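Local coordinates for protein N-acetylneuraminate lyase (Peptoclostridium difficile NAP08, PDB 4WOQ) that is a lyase-type enzyme of the dihydrodipicolinate synthetase family, built on a TIM barrel, at residues A21-F26 with Q263-L268; K16-A21 with S218-N223. All blocks are in the same frame, centred on the assembly; numbering follows the deposited sequence.

Contact 1 (A21-F26 with Q263-L268); sequences ALLVSF and QTIKLL
The Phe26 ring meets Lys266 at its edge: NZ lies near the ring plane, 3.8 Å from CD2, so the ammonium does not sit over the aromatic face. On one face of the same ring rests a methyl of its own segment, Val24 CG1, 3.6 Å above the plane and displaced toward the rim. The lysine is gripped by the main chain: Lys266 NZ donates to Val24 O over 2.7 Å, and the C=O...N angle of 177° puts the nitrogen almost straight ahead of the carbonyl. Beyond CG the lysine chain is fully extended, every torsion from chi2 to chi4 near 180°, which carries NZ across from the helix to the loop; CE passes 3.2 Å from Val24 O on the way. Water 1 accepts from Val24 N at 2.9 Å and has a weak, longer bond from Lys266 NZ, bridging the two a second time. A salt bridge to Glu61 and a hydrogen bond to Tyr278 O also hold the buried ammonium. Next to this group of bonds Leu23 points at the helix and presses CD1 against Ile265 CG2 at 3.5 Å, a tight methyl pair between side chains set at a slant. With chi1 at -59°, Ile265 has CG2 anti to its backbone N, and this is the branch that reaches Leu23. The shank of Lys266 lies farther off, its CG 4.2 Å from Leu23 CD1. The contact thus ties the loop between strand 17-21 and helix 34-46, the first beta-alpha connection of the barrel, to helix 261-270, which is itself packed against helices 239-258 and 288-301.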
ATOM      1  N   ALA A  21      -3.201  27.720  -5.866  1.00 33.73           N
ATOM      2  CA  ALA A  21      -4.066  27.154  -4.845  1.00 32.03           C
ATOM      3  C   ALA A  21      -3.818  28.172  -3.738  1.00 31.00           C
ATOM      4  O   ALA A  21      -2.747  28.189  -3.136  1.00 32.62           O
ATOM      5  CB  ALA A  21      -3.574  25.774  -4.441  1.00 29.38           C
ATOM      6  N   LEU A  22      -4.797  29.040  -3.503  1.00 31.61           N
ATOM      7  CA  LEU A  22      -4.677  30.114  -2.521  1.00 29.30           C
ATOM      8  C   LEU A  22      -4.354  29.748  -1.078  1.00 30.26           C
ATOM      9  O   LEU A  22      -5.073  28.989  -0.422  1.00 27.83           O
ATOM     10  CB  LEU A  22      -5.944  30.986  -2.543  1.00 29.67           C
ATOM     11  CG  LEU A  22      -5.933  32.218  -1.620  1.00 29.20           C
ATOM     12  CD1 LEU A  22      -4.692  33.066  -1.875  1.00 28.86           C
ATOM     13  CD2 LEU A  22      -7.175  33.033  -1.853  1.00 27.78           C
ATOM     14  N   LEU A  23      -3.251  30.311  -0.593  1.00 31.42           N
ATOM     15  CA  LEU A  23      -2.816  30.117   0.783  1.00 31.99           C
ATOM     16  C   LEU A  23      -3.604  31.119   1.618  1.00 32.68           C
ATOM     17  O   LEU A  23      -4.022  32.159   1.105  1.00 32.73           O
ATOM     18  CB  LEU A  23      -1.326  30.434   0.930  1.00 32.59           C
ATOM     19  CG  LEU A  23      -0.255  29.487   0.396  1.00 34.45           C
ATOM     20  CD1 LEU A  23       1.091  30.206   0.427  1.00 35.09           C
ATOM     21  CD2 LEU A  23      -0.210  28.216   1.246  1.00 33.24           C
ATOM     22  N   VAL A  24      -3.802  30.815   2.896  1.00 32.63           N
ATOM     23  CA  VAL A  24      -4.520  31.720   3.790  1.00 33.94           C
ATOM     24  C   VAL A  24      -3.603  32.132   4.943  1.00 34.84           C
ATOM     25  O   VAL A  24      -2.805  31.328   5.432  1.00 34.71           O
ATOM     26  CB  VAL A  24      -5.793  31.055   4.365  1.00 33.68           C
ATOM     27  CG1 VAL A  24      -6.400  31.941   5.434  1.00 34.45           C
ATOM     28  CG2 VAL A  24      -6.804  30.807   3.250  1.00 32.38           C
ATOM     29  N   SER A  25      -3.711  33.388   5.362  1.00 35.47           N
ATOM     30  CA  SER A  25      -2.891  33.907   6.454  1.00 34.62           C
ATOM     31  C   SER A  25      -3.562  33.734   7.810  1.00 34.99           C
ATOM     32  O   SER A  25      -4.708  34.134   7.998  1.00 34.34           O
ATOM     33  CB  SER A  25      -2.596  35.393   6.231  1.00 35.29           C
ATOM     34  OG  SER A  25      -2.051  35.983   7.402  1.00 35.74           O
ATOM     35  N   PHE A  26      -2.838  33.141   8.754  1.00 35.97           N
ATOM     36  CA  PHE A  26      -3.351  32.930  10.108  1.00 38.33           C
ATOM     37  C   PHE A  26      -2.370  33.556  11.099  1.00 40.20           C
ATOM     38  O   PHE A  26      -1.177  33.653  10.810  1.00 40.39           O
ATOM     39  CB  PHE A  26      -3.473  31.429  10.414  1.00 35.66           C
ATOM     40  CG  PHE A  26      -4.466  30.698   9.543  1.00 36.26           C
ATOM     41  CD1 PHE A  26      -5.836  30.903   9.698  1.00 34.39           C
ATOM     42  CD2 PHE A  26      -4.031  29.804   8.570  1.00 35.77           C
ATOM     43  CE1 PHE A  26      -6.763  30.223   8.897  1.00 36.97           C
ATOM     44  CE2 PHE A  26      -4.951  29.117   7.758  1.00 37.28           C
ATOM     45  CZ  PHE A  26      -6.320  29.329   7.925  1.00 35.25           C
ATOM     46  N   GLN A 263       4.719  25.999   5.633  1.00 34.56           N
ATOM     47  CA  GLN A 263       5.431  26.995   6.435  1.00 34.59           C
ATOM     48  C   GLN A 263       6.388  27.790   5.549  1.00 35.20           C
ATOM     49  O   GLN A 263       6.423  29.024   5.587  1.00 35.33           O
ATOM     50  CB  GLN A 263       6.255  26.337   7.553  1.00 34.10           C
ATOM     51  CG  GLN A 263       5.453  25.627   8.633  1.00 34.97           C
ATOM     52  CD  GLN A 263       4.954  24.265   8.191  1.00 34.84           C
ATOM     53  OE1 GLN A 263       5.140  23.867   7.039  1.00 32.54           O
ATOM     54  NE2 GLN A 263       4.314  23.542   9.106  1.00 32.82           N
ATOM     55  N   THR A 264       7.156  27.067   4.741  1.00 33.98           N
ATOM     56  CA  THR A 264       8.140  27.684   3.868  1.00 32.93           C
ATOM     57  C   THR A 264       7.586  28.591   2.773  1.00 33.94           C
ATOM     58  O   THR A 264       8.157  29.652   2.507  1.00 35.37           O
ATOM     59  CB  THR A 264       9.033  26.624   3.233  1.00 29.07           C
ATOM     60  OG1 THR A 264       9.691  25.895   4.271  1.00 27.73           O
ATOM     61  CG2 THR A 264      10.082  27.269   2.345  1.00 31.51           C
ATOM     62  N   ILE A 265       6.494  28.196   2.126  1.00 31.47           N
ATOM     63  CA  ILE A 265       5.950  29.061   1.085  1.00 32.71           C
ATOM     64  C   ILE A 265       5.482  30.366   1.731  1.00 35.17           C
ATOM     65  O   ILE A 265       5.563  31.444   1.126  1.00 35.86           O
ATOM     66  CB  ILE A 265       4.750  28.426   0.354  1.00 29.25           C
ATOM     67  CG1 ILE A 265       5.164  27.095  -0.284  1.00 30.28           C
ATOM     68  CG2 ILE A 265       4.254  29.377  -0.719  1.00 26.56           C
ATOM     69  CD1 ILE A 265       4.021  26.333  -0.946  1.00 29.01           C
ATOM     70  N   LYS A 266       4.988  30.264   2.962  1.00 34.51           N
ATOM     71  CA  LYS A 266       4.519  31.441   3.668  1.00 37.35           C
ATOM     72  C   LYS A 266       5.698  32.313   4.100  1.00 37.27           C
ATOM     73  O   LYS A 266       5.638  33.533   3.987  1.00 38.09           O
ATOM     74  CB  LYS A 266       3.653  31.039   4.870  1.00 35.89           C
ATOM     75  CG  LYS A 266       2.265  30.522   4.466  1.00 36.97           C
ATOM     76  CD  LYS A 266       1.373  30.223   5.673  1.00 37.56           C
ATOM     77  CE  LYS A 266      -0.007  29.717   5.244  1.00 39.01           C
ATOM     78  NZ  LYS A 266      -0.968  29.564   6.387  1.00 35.85           N
ATOM     79  N   LEU A 267       6.772  31.684   4.571  1.00 37.65           N
ATOM     80  CA  LEU A 267       7.963  32.414   4.996  1.00 38.07           C
ATOM     81  C   LEU A 267       8.627  33.092   3.798  1.00 39.31           C
ATOM     82  O   LEU A 267       9.276  34.132   3.939  1.00 40.48           O
ATOM     83  CB  LEU A 267       8.962  31.462   5.660  1.00 36.18           C
ATOM     84  CG  LEU A 267       8.546  30.830   6.992  1.00 36.85           C
ATOM     85  CD1 LEU A 267       9.608  29.845   7.441  1.00 36.63           C
ATOM     86  CD2 LEU A 267       8.357  31.907   8.043  1.00 37.77           C
ATOM     87  N   LEU A 268       8.471  32.494   2.620  1.00 39.58           N
ATOM     88  CA  LEU A 268       9.044  33.054   1.402  1.00 40.05           C
ATOM     89  C   LEU A 268       8.226  34.272   1.006  1.00 39.23           C
ATOM     90  O   LEU A 268       8.741  35.209   0.402  1.00 39.51           O
ATOM     91  CB  LEU A 268       9.028  32.026   0.260  1.00 40.21           C
ATOM     92  CG  LEU A 268      10.032  30.869   0.272  1.00 40.27           C
ATOM     93  CD1 LEU A 268       9.722  29.902  -0.880  1.00 38.31           C
ATOM     94  CD2 LEU A 268      11.448  31.418   0.141  1.00 39.91           C
TER
HETATM   95  O   HOH W   1      -3.140  28.195   4.010  1.00 30.05           O

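Contact 2 (K16-A21 with S218-N223)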
ATOM      1  N   LYS A  16      -9.363  27.906 -18.835  1.00 42.69           N
ATOM      2  CA  LYS A  16      -7.981  27.505 -19.094  1.00 42.60           C
ATOM      3  C   LYS A  16      -7.007  28.473 -18.434  1.00 41.51           C
ATOM      4  O   LYS A  16      -7.312  29.655 -18.286  1.00 42.14           O
ATOM      5  CB  LYS A  16      -7.712  27.441 -20.598  1.00 43.34           C
ATOM      6  CG  LYS A  16      -8.445  26.312 -21.309  1.00 46.94           C
ATOM      7  CD  LYS A  16      -8.128  26.308 -22.800  1.00 50.39           C
ATOM      8  CE  LYS A  16      -8.719  25.095 -23.495  1.00 51.39           C
ATOM      9  NZ  LYS A  16     -10.198  25.030 -23.330  1.00 52.75           N
ATOM     10  N   GLY A  17      -5.846  27.971 -18.018  1.00 39.45           N
ATOM     11  CA  GLY A  17      -4.865  28.842 -17.393  1.00 38.28           C
ATOM     12  C   GLY A  17      -4.137  28.301 -16.174  1.00 37.99           C
ATOM     13  O   GLY A  17      -4.272  27.134 -15.806  1.00 37.81           O
ATOM     14  N   ILE A  18      -3.355  29.174 -15.549  1.00 36.50           N
ATOM     15  CA  ILE A  18      -2.581  28.833 -14.365  1.00 37.66           C
ATOM     16  C   ILE A  18      -3.266  29.408 -13.130  1.00 37.43           C
ATOM     17  O   ILE A  18      -3.595  30.597 -13.080  1.00 36.91           O
ATOM     18  CB  ILE A  18      -1.138  29.401 -14.449  1.00 38.05           C
ATOM     19  CG1 ILE A  18      -0.385  28.769 -15.625  1.00 40.08           C
ATOM     20  CG2 ILE A  18      -0.393  29.114 -13.166  1.00 37.34           C
ATOM     21  CD1 ILE A  18      -0.883  29.188 -16.990  1.00 40.23           C
ATOM     22  N   TYR A  19      -3.469  28.556 -12.131  1.00 36.01           N
ATOM     23  CA  TYR A  19      -4.129  28.968 -10.905  1.00 34.68           C
ATOM     24  C   TYR A  19      -3.317  28.661  -9.667  1.00 35.26           C
ATOM     25  O   TYR A  19      -2.755  27.573  -9.532  1.00 36.00           O
ATOM     26  CB  TYR A  19      -5.457  28.251 -10.749  1.00 31.82           C
ATOM     27  CG  TYR A  19      -6.522  28.578 -11.757  1.00 28.71           C
ATOM     28  CD1 TYR A  19      -6.422  28.159 -13.081  1.00 28.28           C
ATOM     29  CD2 TYR A  19      -7.696  29.196 -11.351  1.00 26.19           C
ATOM     30  CE1 TYR A  19      -7.490  28.339 -13.970  1.00 27.74           C
ATOM     31  CE2 TYR A  19      -8.753  29.378 -12.215  1.00 28.05           C
ATOM     32  CZ  TYR A  19      -8.655  28.948 -13.518  1.00 26.62           C
ATOM     33  OH  TYR A  19      -9.752  29.099 -14.333  1.00 24.31           O
ATOM     34  N   SER A  20      -3.270  29.615  -8.748  1.00 34.90           N
ATOM     35  CA  SER A  20      -2.557  29.393  -7.502  1.00 34.25           C
ATOM     36  C   SER A  20      -3.556  28.830  -6.505  1.00 34.18           C
ATOM     37  O   SER A  20      -4.651  29.373  -6.347  1.00 35.19           O
ATOM     38  CB  SER A  20      -1.992  30.703  -6.941  1.00 33.80           C
ATOM     39  OG  SER A  20      -0.832  31.116  -7.628  1.00 34.21           O
ATOM     40  N   ALA A  21      -3.201  27.720  -5.866  1.00 33.73           N
ATOM     41  CA  ALA A  21      -4.066  27.154  -4.845  1.00 32.03           C
ATOM     42  C   ALA A  21      -3.818  28.172  -3.738  1.00 31.00           C
ATOM     43  O   ALA A  21      -2.747  28.189  -3.136  1.00 32.62           O
ATOM     44  CB  ALA A  21      -3.574  25.774  -4.441  1.00 29.38           C
ATOM     45  N   SER A 218       0.233  24.914  -5.496  1.00 32.95           N
ATOM     46  CA  SER A 218       0.511  25.645  -4.271  1.00 33.91           C
ATOM     47  C   SER A 218       1.774  26.499  -4.366  1.00 34.43           C
ATOM     48  O   SER A 218       1.868  27.548  -3.726  1.00 32.97           O
ATOM     49  CB  SER A 218       0.645  24.673  -3.096  1.00 33.74           C
ATOM     50  OG  SER A 218       1.810  23.879  -3.217  1.00 35.44           O
ATOM     51  N   THR A 219       2.746  26.055  -5.155  1.00 33.65           N
ATOM     52  CA  THR A 219       3.980  26.815  -5.290  1.00 35.64           C
ATOM     53  C   THR A 219       3.801  28.050  -6.173  1.00 35.61           C
ATOM     54  O   THR A 219       4.645  28.940  -6.162  1.00 36.84           O
ATOM     55  CB  THR A 219       5.143  25.952  -5.863  1.00 34.95           C
ATOM     56  OG1 THR A 219       4.826  25.530  -7.191  1.00 34.91           O
ATOM     57  CG2 THR A 219       5.391  24.731  -4.990  1.00 34.04           C
ATOM     58  N   PHE A 220       2.708  28.114  -6.927  1.00 36.09           N
ATOM     59  CA  PHE A 220       2.474  29.262  -7.796  1.00 37.68           C
ATOM     60  C   PHE A 220       2.330  30.556  -6.991  1.00 39.73           C
ATOM     61  O   PHE A 220       2.441  31.651  -7.538  1.00 38.84           O
ATOM     62  CB  PHE A 220       1.218  29.061  -8.650  1.00 37.29           C
ATOM     63  CG  PHE A 220       1.263  27.849  -9.551  1.00 40.81           C
ATOM     64  CD1 PHE A 220       2.465  27.206  -9.835  1.00 40.69           C
ATOM     65  CD2 PHE A 220       0.093  27.360 -10.128  1.00 39.32           C
ATOM     66  CE1 PHE A 220       2.496  26.093 -10.677  1.00 42.22           C
ATOM     67  CE2 PHE A 220       0.116  26.252 -10.969  1.00 40.66           C
ATOM     68  CZ  PHE A 220       1.319  25.615 -11.245  1.00 39.46           C
ATOM     69  N   ASN A 221       2.068  30.428  -5.694  1.00 41.89           N
ATOM     70  CA  ASN A 221       1.915  31.592  -4.828  1.00 44.60           C
ATOM     71  C   ASN A 221       3.200  32.421  -4.770  1.00 45.82           C
ATOM     72  O   ASN A 221       3.173  33.589  -4.381  1.00 44.59           O
ATOM     73  CB  ASN A 221       1.522  31.158  -3.411  1.00 45.72           C
ATOM     74  CG  ASN A 221       0.057  30.770  -3.300  1.00 47.44           C
ATOM     75  OD1 ASN A 221      -0.836  31.586  -3.548  1.00 46.02           O
ATOM     76  ND2 ASN A 221      -0.198  29.522  -2.922  1.00 47.36           N
ATOM     77  N   VAL A 222       4.321  31.814  -5.153  1.00 46.32           N
ATOM     78  CA  VAL A 222       5.601  32.510  -5.138  1.00 47.59           C
ATOM     79  C   VAL A 222       6.451  32.219  -6.369  1.00 47.98           C
ATOM     80  O   VAL A 222       7.399  32.948  -6.665  1.00 49.66           O
ATOM     81  CB  VAL A 222       6.436  32.145  -3.890  1.00 48.17           C
ATOM     82  CG1 VAL A 222       5.756  32.670  -2.636  1.00 47.81           C
ATOM     83  CG2 VAL A 222       6.624  30.638  -3.813  1.00 48.59           C
ATOM     84  N   ASN A 223       6.110  31.161  -7.094  1.00 46.27           N
ATOM     85  CA  ASN A 223       6.878  30.795  -8.274  1.00 45.09           C
ATOM     86  C   ASN A 223       6.020  30.873  -9.528  1.00 44.12           C
ATOM     87  O   ASN A 223       6.318  30.234 -10.538  1.00 43.70           O
ATOM     88  CB  ASN A 223       7.437  29.380  -8.103  1.00 46.19           C
ATOM     89  CG  ASN A 223       8.494  29.038  -9.138  1.00 46.61           C
ATOM     90  OD1 ASN A 223       9.509  29.729  -9.259  1.00 44.38           O
ATOM     91  ND2 ASN A 223       8.263  27.961  -9.886  1.00 45.66           N
TER
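Phe220 turns one edge of its ring to the strand: Tyr19 O lies near the ring plane, 2.9 Å from CD2, while Ile18 CG2 comes in obliquely to the same CD2 at 3.5 Å. The Ile18 and Phe220 side chains cross at about a right angle; CG2 is the branch that touches, standing anti to the backbone N of Ile18 (chi1 -63°). Ser20 OG sits 3.1 Å from Phe220 CB, but its hydrogen-bond partner is Asn44 OD1. Asn221 supplies the polar link, its ND2 donating to Ala21 O at 2.9 Å with an N-H...O angle of 160°. That oxygen lies close to the amide plane, though the donor is tilted 35° from the carbonyl plane. ND2 also donates to Ser218 O in its own segment at 3.0 Å, and OD1 accepts from Asn44, so three bonds fix the flip of the amide. Ala21 CB approaches Ser218 N at 4.0 Å. The contact lies at the barrel's closure, where the first strand, 17-21, pairs in parallel with the last, 214-217; the turn leaving that last strand enters helix 220-235, and Phe220 bridges from the start of this helix to strand 17-21.

The two contacts share Ala21, the last residue of strand 17-21, and their centres lie 12 Å apart. Along the chain their segments alternate: 16-21 runs into 21-26, then, after most of the barrel, 218-223 precedes 263-268. Contact 2 is nearer the centre of the chain, about 7 Å away, and joins the first strand to the start of the last barrel helix; contact 1, about 13 Å out, brings in helix 261-270 from beyond the barrel's eight strands. They touch directly, with Leu23 CG 3.3 Å from Asn221 ND2 and Ile265 CD1 3.7 Å from Ser218 O. Together they form one continuous buried join between the chain's early and late parts.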